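Local coordinates for uncharacterized protein YhfS (Escherichia coli, PDB 4J8L) that is of unknown function but carries pyridoxal 5'-phosphate covalently attached to a lysine, and may have an activity of the cysteine synthase kind, at residues A14-K17 / Q18-L21; V235-G238 / L239-P243; V22-I25 / C26-F29; R50-Q53 / R54-V58. All blocks are in the same frame, centred on the assembly; numbering follows the deposited sequence. Where two conformers were deposited one is given.

Contact 1 (A14-K17 / Q18-L21)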
# COMPACT_ATOMS: atom_id res chain seq x y z
N ALA A 14 -3.17 15.27 -7.31
CA ALA A 14 -1.91 14.86 -6.70
C ALA A 14 -1.10 16.06 -6.23
O ALA A 14 -0.52 16.01 -5.15
CB ALA A 14 -1.09 14.00 -7.67
N GLN A 15 -1.06 17.13 -7.03
CA GLN A 15 -0.38 18.36 -6.62
C GLN A 15 -0.97 18.89 -5.33
O GLN A 15 -0.26 19.34 -4.44
CB GLN A 15 -0.52 19.46 -7.68
CG GLN A 15 0.22 19.24 -8.97
CD GLN A 15 0.19 20.49 -9.84
OE1 GLN A 15 1.18 20.85 -10.45
NE2 GLN A 15 -0.97 21.15 -9.90
N GLN A 16 -2.29 18.85 -5.24
CA GLN A 16 -2.97 19.38 -4.06
C GLN A 16 -2.61 18.58 -2.81
O GLN A 16 -2.45 19.15 -1.74
CB GLN A 16 -4.48 19.44 -4.27
CG GLN A 16 -4.89 20.48 -5.30
CD GLN A 16 -4.44 21.88 -4.93
OE1 GLN A 16 -4.53 22.29 -3.77
NE2 GLN A 16 -3.95 22.63 -5.91
N LYS A 17 -2.45 17.26 -2.96
CA LYS A 17 -2.01 16.44 -1.83
C LYS A 17 -0.58 16.76 -1.45
O LYS A 17 -0.24 16.82 -0.26
CB LYS A 17 -2.15 14.94 -2.14
CG LYS A 17 -3.57 14.45 -2.00
CD LYS A 17 -3.63 12.97 -1.66
CE LYS A 17 -5.07 12.52 -1.53
NZ LYS A 17 -5.78 13.14 -0.37
N GLN A 18 0.26 16.97 -2.46
CA GLN A 18 1.65 17.35 -2.23
C GLN A 18 1.68 18.67 -1.45
O GLN A 18 2.36 18.79 -0.43
CB GLN A 18 2.41 17.52 -3.54
CG GLN A 18 3.83 18.03 -3.37
CD GLN A 18 4.48 18.37 -4.69
OE1 GLN A 18 4.31 17.65 -5.68
NE2 GLN A 18 5.22 19.48 -4.74
N PHE A 19 0.92 19.65 -1.95
CA PHE A 19 0.94 20.98 -1.34
C PHE A 19 0.44 20.93 0.09
O PHE A 19 0.96 21.61 0.97
CB PHE A 19 0.11 21.98 -2.15
CG PHE A 19 0.56 22.16 -3.59
CD1 PHE A 19 1.88 21.90 -3.96
CD2 PHE A 19 -0.34 22.59 -4.55
CE1 PHE A 19 2.27 22.07 -5.28
CE2 PHE A 19 0.05 22.76 -5.87
CZ PHE A 19 1.36 22.49 -6.23
N ALA A 20 -0.60 20.12 0.33
CA ALA A 20 -1.20 20.05 1.65
C ALA A 20 -0.21 19.45 2.65
O ALA A 20 -0.15 19.88 3.81
CB ALA A 20 -2.51 19.26 1.62
N LEU A 21 0.58 18.48 2.20
CA LEU A 21 1.59 17.87 3.05
C LEU A 21 2.69 18.88 3.36
O LEU A 21 3.13 19.00 4.50
CB LEU A 21 2.16 16.59 2.43
CG LEU A 21 3.35 15.95 3.16
CD1 LEU A 21 3.00 15.58 4.60
CD2 LEU A 21 3.88 14.73 2.40
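Phe19 lies back along its own helix onto the turn that holds Gln15 and Gln16. Its CB sits 3.5 Å from Gln15 O, and with CG anti to the carbonyl carbon (chi1 -59°) the ring is carried back beside the backbone N, over that same oxygen. CG approaches most closely, 3.1 Å from Gln15 O. The oxygen lies over one face of the ring, displaced toward the rim on the CG side. Farther out the ring also reaches aliphatic carbon: Phe19 CE2 and CZ are each 3.8 Å from Gln15 CB, the oxygen still lying near CE2. At the ring edge, close to its plane, Gln16 NE2 comes within 3.9 Å of Phe19 CD2, the amide plane standing 86° from the ring.

Gln15 O thus lies against the ring face while also accepting the backbone bond from Phe19 N (2.8 Å), whose N-H...O angle of 161° is nearly straight. The same i to i+4 bonding joins Gln18 N to Ala14 O, Ala20 N to Gln16 O and Leu21 N to Lys17 O.

Other sides of these turns face the protein: Ala14, Gln18 and Leu21 touch helix 229-261, and Lys17 sends NZ to Ala179 O in a hydrogen bond. Exposed Phe19 and Ala20 beside buried Ala14 and Leu21 mark an amphipathic alpha-helix, part of helix 11-28, whose buried side packs on helices 229-261 and 50-62.

Contact 2 (V235-G238 / L239-P243)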
# COMPACT_ATOMS: atom_id res chain seq x y z
N VAL A 235 11.26 9.97 5.39
CA VAL A 235 9.87 9.59 5.17
C VAL A 235 9.11 10.76 4.56
O VAL A 235 8.37 10.60 3.59
CB VAL A 235 9.17 9.18 6.50
CG1 VAL A 235 7.66 9.08 6.30
CG2 VAL A 235 9.73 7.85 7.00
N LEU A 236 9.26 11.95 5.13
CA LEU A 236 8.60 13.13 4.57
C LEU A 236 9.05 13.41 3.14
O LEU A 236 8.22 13.73 2.29
CB LEU A 236 8.87 14.37 5.41
CG LEU A 236 8.19 14.48 6.76
CD1 LEU A 236 8.52 15.86 7.33
CD2 LEU A 236 6.70 14.28 6.61
N ARG A 237 10.35 13.32 2.90
CA ARG A 237 10.89 13.58 1.56
C ARG A 237 10.23 12.66 0.54
O ARG A 237 9.81 13.10 -0.53
CB ARG A 237 12.41 13.40 1.53
CG ARG A 237 13.04 13.55 0.14
CD ARG A 237 14.55 13.38 0.22
NE ARG A 237 15.05 13.76 1.54
CZ ARG A 237 16.17 13.29 2.07
NH1 ARG A 237 16.93 12.43 1.39
NH2 ARG A 237 16.54 13.68 3.29
N GLY A 238 10.15 11.38 0.87
CA GLY A 238 9.58 10.42 -0.06
C GLY A 238 8.11 10.69 -0.28
O GLY A 238 7.61 10.67 -1.42
N LEU A 239 7.40 10.99 0.80
CA LEU A 239 5.98 11.22 0.75
C LEU A 239 5.62 12.46 -0.06
O LEU A 239 4.59 12.48 -0.72
CB LEU A 239 5.43 11.34 2.16
CG LEU A 239 4.04 10.82 2.50
CD1 LEU A 239 3.81 9.39 2.02
CD2 LEU A 239 3.91 10.89 4.00
N VAL A 240 6.45 13.50 0.01
CA VAL A 240 6.22 14.71 -0.78
C VAL A 240 6.31 14.43 -2.29
O VAL A 240 5.55 15.00 -3.09
CB VAL A 240 7.21 15.85 -0.40
CG1 VAL A 240 7.13 17.00 -1.38
CG2 VAL A 240 6.91 16.34 1.03
N PHE A 241 7.22 13.53 -2.67
CA PHE A 241 7.40 13.16 -4.08
C PHE A 241 6.31 12.17 -4.55
O PHE A 241 6.03 12.04 -5.74
CB PHE A 241 8.76 12.47 -4.28
CG PHE A 241 9.94 13.39 -4.42
CD1 PHE A 241 9.94 14.44 -5.32
CD2 PHE A 241 11.09 13.16 -3.68
CE1 PHE A 241 11.05 15.27 -5.46
CE2 PHE A 241 12.20 13.99 -3.81
CZ PHE A 241 12.17 15.05 -4.70
N ALA A 242 5.71 11.45 -3.61
CA ALA A 242 4.84 10.33 -3.98
C ALA A 242 3.60 10.65 -4.84
O ALA A 242 3.39 9.99 -5.86
CB ALA A 242 4.47 9.49 -2.75
N PRO A 243 2.78 11.64 -4.44
CA PRO A 243 1.53 11.75 -5.18
C PRO A 243 1.70 12.13 -6.65
O PRO A 243 1.12 11.47 -7.51
CB PRO A 243 0.71 12.79 -4.39
CG PRO A 243 1.69 13.48 -3.50
CD PRO A 243 2.82 12.52 -3.26
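Phe241 and Arg237 run side by side, pointing the same way, with ring and guanidinium planes 89° apart. The charged group does not stack on the ring; contact is made by the aliphatic part of the arginine, Arg237 CG lying 4.1 Å from Phe241 CE2. Arg237 O approaches the ring obliquely, 3.4 Å from Phe241 CD2.

The setting is a proline kink in the long alpha-helix 229-261. Pro243 has no N-H to offer to the preceding turn, and just before it the regular bonding gives way at Phe241. Leu239 N to Val235 O (3.0 Å) and Val240 N to Leu236 O (2.9 Å) are ordinary helical bonds. Phe241 N instead divides itself between two weak bonds, one to Arg237 O and one to Gly238 O, the latter bent to 122° at the hydrogen.

Leu236 packs against helix 50-62 through Val55, Val58 and Leu59, while Leu239 reaches Leu21 of helix 11-28 as well as Met176 and Leu197, so the buried face of the helix is shared by several elements.

Val240 shows how closely a branched side chain can press on its own helix: CG1 is anti to the backbone N (chi1 170°), which sets Val240 CG2 beside the backbone N, 3.2 Å from Leu236 O.

Contact 3 (V22-I25 / C26-F29)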
# COMPACT_ATOMS: atom_id res chain seq x y z
N VAL A 22 3.13 19.62 2.35
CA VAL A 22 4.15 20.63 2.58
C VAL A 22 3.64 21.73 3.52
O VAL A 22 4.39 22.24 4.35
CB VAL A 22 4.71 21.21 1.26
CG1 VAL A 22 5.74 22.30 1.54
CG2 VAL A 22 5.34 20.08 0.47
N ASP A 23 2.35 22.06 3.40
CA ASP A 23 1.77 23.07 4.28
C ASP A 23 1.85 22.61 5.73
O ASP A 23 2.14 23.41 6.64
CB ASP A 23 0.31 23.34 3.91
CG ASP A 23 -0.26 24.53 4.65
OD1 ASP A 23 -1.04 24.34 5.62
OD2 ASP A 23 0.06 25.69 4.28
N SER A 24 1.58 21.33 5.95
CA SER A 24 1.69 20.77 7.29
C SER A 24 3.13 20.81 7.80
O SER A 24 3.37 21.09 8.98
CB SER A 24 1.16 19.34 7.33
OG SER A 24 1.17 18.88 8.67
N ILE A 25 4.09 20.52 6.92
CA ILE A 25 5.49 20.62 7.29
C ILE A 25 5.81 22.05 7.78
O ILE A 25 6.41 22.23 8.84
CB ILE A 25 6.42 20.22 6.14
CG1 ILE A 25 6.25 18.73 5.84
CG2 ILE A 25 7.86 20.53 6.48
CD1 ILE A 25 7.08 18.28 4.62
N CYS A 26 5.36 23.05 7.03
CA CYS A 26 5.64 24.43 7.40
C CYS A 26 5.07 24.78 8.77
O CYS A 26 5.66 25.55 9.53
CB CYS A 26 5.07 25.39 6.35
SG CYS A 26 5.88 25.31 4.74
N ARG A 27 3.91 24.21 9.08
CA ARG A 27 3.20 24.57 10.30
C ARG A 27 3.77 23.87 11.53
O ARG A 27 3.44 24.22 12.66
CB ARG A 27 1.71 24.29 10.15
CG ARG A 27 0.99 25.38 9.38
CD ARG A 27 -0.52 25.16 9.33
NE ARG A 27 -0.88 24.10 8.41
CZ ARG A 27 -1.23 22.87 8.78
NH1 ARG A 27 -1.29 22.57 10.07
NH2 ARG A 27 -1.55 21.96 7.87
N HIS A 28 4.63 22.88 11.30
CA HIS A 28 5.22 22.10 12.39
C HIS A 28 6.73 22.28 12.53
O HIS A 28 7.29 21.91 13.56
CB HIS A 28 4.90 20.61 12.22
CG HIS A 28 3.46 20.28 12.46
ND1 HIS A 28 2.50 20.37 11.47
CD2 HIS A 28 2.80 19.90 13.58
CE1 HIS A 28 1.32 20.05 11.97
NE2 HIS A 28 1.48 19.76 13.25
N PHE A 29 7.37 22.83 11.50
CA PHE A 29 8.81 23.08 11.51
C PHE A 29 9.10 24.53 11.13
O PHE A 29 8.90 24.90 9.99
CB PHE A 29 9.53 22.24 10.43
CG PHE A 29 9.69 20.78 10.75
CD1 PHE A 29 10.84 20.31 11.36
CD2 PHE A 29 8.71 19.87 10.39
CE1 PHE A 29 11.00 18.96 11.64
CE2 PHE A 29 8.86 18.51 10.67
CZ PHE A 29 10.01 18.06 11.29
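The C-terminal turns of helix 11-28 are held by two side-chain links of i to i+4 spacing, an Asp23-Arg27 salt bridge and a bond from His28 to the backbone of Ser24. Arg27 NE reaches Asp23 OD1 at 2.8 Å in a nearly straight bond of 167°. The oxygen lies in the guanidinium plane but is itself met from above the carboxylate plane, the carboxylate and guanidinium planes being 43° apart; NH2 adds a weak bond to the same OD1. A bend at chi3 (-74°) folds the guanidinium back, laying one face over Ser24 CA.

His28 ND1 donates to Ser24 O at 2.7 Å, the oxygen lying in the ring plane, so the imidazole edge caters for a carbonyl near the end of the helix. A leucine in place of His28 would probably leave Ser24 O without this side-chain donor and the last turn less firmly tied. Ile25 O accepts from both His28 N (3.1 Å) and Phe29 N (2.9 Å). It also lies in plane at the edge of the Phe29 ring, whose CD2 is 4.1 Å from Ile25 CG2.

Ser24 OG and Arg27 NH1 both turn to Asp61 OD1, so one carboxylate oxygen of helix 50-62 takes two groups from helix 11-28. On another side Val22 and Ile25 pack against Val240 of helix 229-261, while Phe29 meets Phe34 edge-to-face.

Contact 4 (R50-Q53 / R54-V58). With ACY (acetic acid), chain D.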
# COMPACT_ATOMS: atom_id res chain seq x y z
N ARG A 50 13.20 14.34 18.84
CA ARG A 50 12.28 15.46 18.74
C ARG A 50 11.79 15.60 17.30
O ARG A 50 10.61 15.88 17.07
CB ARG A 50 12.96 16.75 19.19
CG ARG A 50 13.38 16.77 20.67
CD ARG A 50 14.15 18.05 21.01
NE ARG A 50 15.33 18.19 20.15
CZ ARG A 50 16.52 17.67 20.42
NH1 ARG A 50 16.72 16.98 21.54
NH2 ARG A 50 17.53 17.85 19.58
N VAL A 51 12.68 15.41 16.33
CA VAL A 51 12.28 15.54 14.93
C VAL A 51 11.31 14.43 14.52
O VAL A 51 10.38 14.65 13.74
CB VAL A 51 13.51 15.59 14.00
CG1 VAL A 51 13.08 15.44 12.54
CG2 VAL A 51 14.27 16.88 14.22
N THR A 52 11.50 13.24 15.07
CA THR A 52 10.59 12.14 14.78
C THR A 52 9.18 12.44 15.28
O THR A 52 8.20 12.20 14.56
CB THR A 52 11.13 10.81 15.33
OG1 THR A 52 12.41 10.56 14.72
CG2 THR A 52 10.18 9.64 15.00
N GLN A 53 9.08 13.00 16.49
CA GLN A 53 7.78 13.42 16.99
C GLN A 53 7.14 14.41 16.02
O GLN A 53 5.98 14.25 15.64
CB GLN A 53 7.87 14.05 18.38
CG GLN A 53 6.50 14.49 18.90
CD GLN A 53 6.56 15.31 20.17
OE1 GLN A 53 7.43 16.16 20.35
NE2 GLN A 53 5.61 15.06 21.07
N ARG A 54 7.91 15.42 15.61
CA ARG A 54 7.37 16.44 14.71
C ARG A 54 6.86 15.83 13.41
O ARG A 54 5.79 16.19 12.92
CB ARG A 54 8.43 17.49 14.38
CG ARG A 54 8.80 18.41 15.51
CD ARG A 54 9.77 19.49 15.02
NE ARG A 54 10.24 20.34 16.11
CZ ARG A 54 9.73 21.53 16.40
NH1 ARG A 54 8.72 22.01 15.68
NH2 ARG A 54 10.22 22.23 17.41
N VAL A 55 7.63 14.90 12.85
CA VAL A 55 7.24 14.25 11.61
C VAL A 55 5.94 13.47 11.82
O VAL A 55 5.04 13.50 10.98
CB VAL A 55 8.35 13.32 11.06
CG1 VAL A 55 7.81 12.43 9.93
CG2 VAL A 55 9.54 14.15 10.56
N GLU A 56 5.84 12.80 12.96
CA GLU A 56 4.61 12.07 13.29
C GLU A 56 3.42 13.02 13.37
O GLU A 56 2.34 12.70 12.88
CB GLU A 56 4.80 11.26 14.57
CG GLU A 56 5.72 10.06 14.33
CD GLU A 56 6.25 9.44 15.60
OE1 GLU A 56 6.17 10.07 16.68
OE2 GLU A 56 6.76 8.29 15.52
N GLN A 57 3.63 14.21 13.95
CA GLN A 57 2.58 15.22 14.00
C GLN A 57 2.18 15.65 12.59
O GLN A 57 1.00 15.85 12.31
CB GLN A 57 3.03 16.44 14.83
CG GLN A 57 3.10 16.13 16.33
CD GLN A 57 3.76 17.24 17.11
OE1 GLN A 57 4.14 18.26 16.55
NE2 GLN A 57 3.90 17.04 18.42
N VAL A 58 3.16 15.82 11.71
CA VAL A 58 2.87 16.20 10.33
C VAL A 58 2.07 15.12 9.63
O VAL A 58 1.08 15.40 8.94
CB VAL A 58 4.16 16.48 9.54
CG1 VAL A 58 3.86 16.62 8.06
CG2 VAL A 58 4.84 17.74 10.05
C ACY D . 13.86 20.02 17.80
O ACY D . 15.04 19.74 18.15
OXT ACY D . 13.34 19.65 16.73
CH3 ACY D . 13.04 20.84 18.74
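At the N-terminal end of helix 50-62, two arginines one turn apart, Arg50 and Arg54, grip a bound acetate. The molecule probably comes from the crystallisation liquor, though such molecules often mark pockets, and this spot may suit a small anion. Arg50 NE meets acetate O at a short 2.5 Å, in line with its N-H (171°); Arg54 NE reaches the other oxygen, OXT, at 3.2 Å and a more bent 144°. Each guanidinium presents its edge. The Arg50 chain turns at chi3 (-58°) to bring NE round to the ligand, whereas Arg54 runs extended from CG to NE, and its NH2 comes 3.4 Å from the acetate methyl carbon CH3.

Arg54 is also bound elsewhere: NH1 donates to His28 O at the end of helix 11-28, and NH2 forms a salt bridge with Glu33 OE1. A methionine in its place would probably leave Glu33 without its charged mate, His28 O without this donor and the acetate without its bond from Arg54 NE.

Beneath the arginines the helix is regular, as Val55 N to Val51 O (2.9 Å) and Glu56 N to Thr52 O illustrate. On the buried flank, Glu56 carries its carboxylate past Thr52, whose methyl CG2 is 3.7 Å from Glu56 OE2. That carboxylate is satisfied by Leu70 N at OE2 and Gln48 NE2 at OE1, while Thr52 OG1 is bonded to Ile227 O. Farther round, two valines touch through their methyls, Val51 CG1 lying 4.3 Å from Val55 CG2.

How the contacts relate
From the N terminus, the chain passes through contact 1, contact 3, contact 4 and finally contact 2. Each is local to consecutive helical turns, so none closes a long loop and none nests in or crosses another. Contacts 1 and 3 adjoin on helix 11-28; contact 4 opens helix 50-62, and contact 2 follows much later on helix 229-261. The three helices then meet laterally. Leu21 CD1 is 3.7 Å from Val58 CG1, joining contacts 1 and 4, while Leu236 CG is 3.8 Å from Val55 CG1, joining contacts 2 and 4. Contact 3 meets contact 4 through Phe29 CZ and Arg54 CB (3.5 Å), and contact 2 through Ile25 CD1 and Leu236 CD1 (3.9 Å).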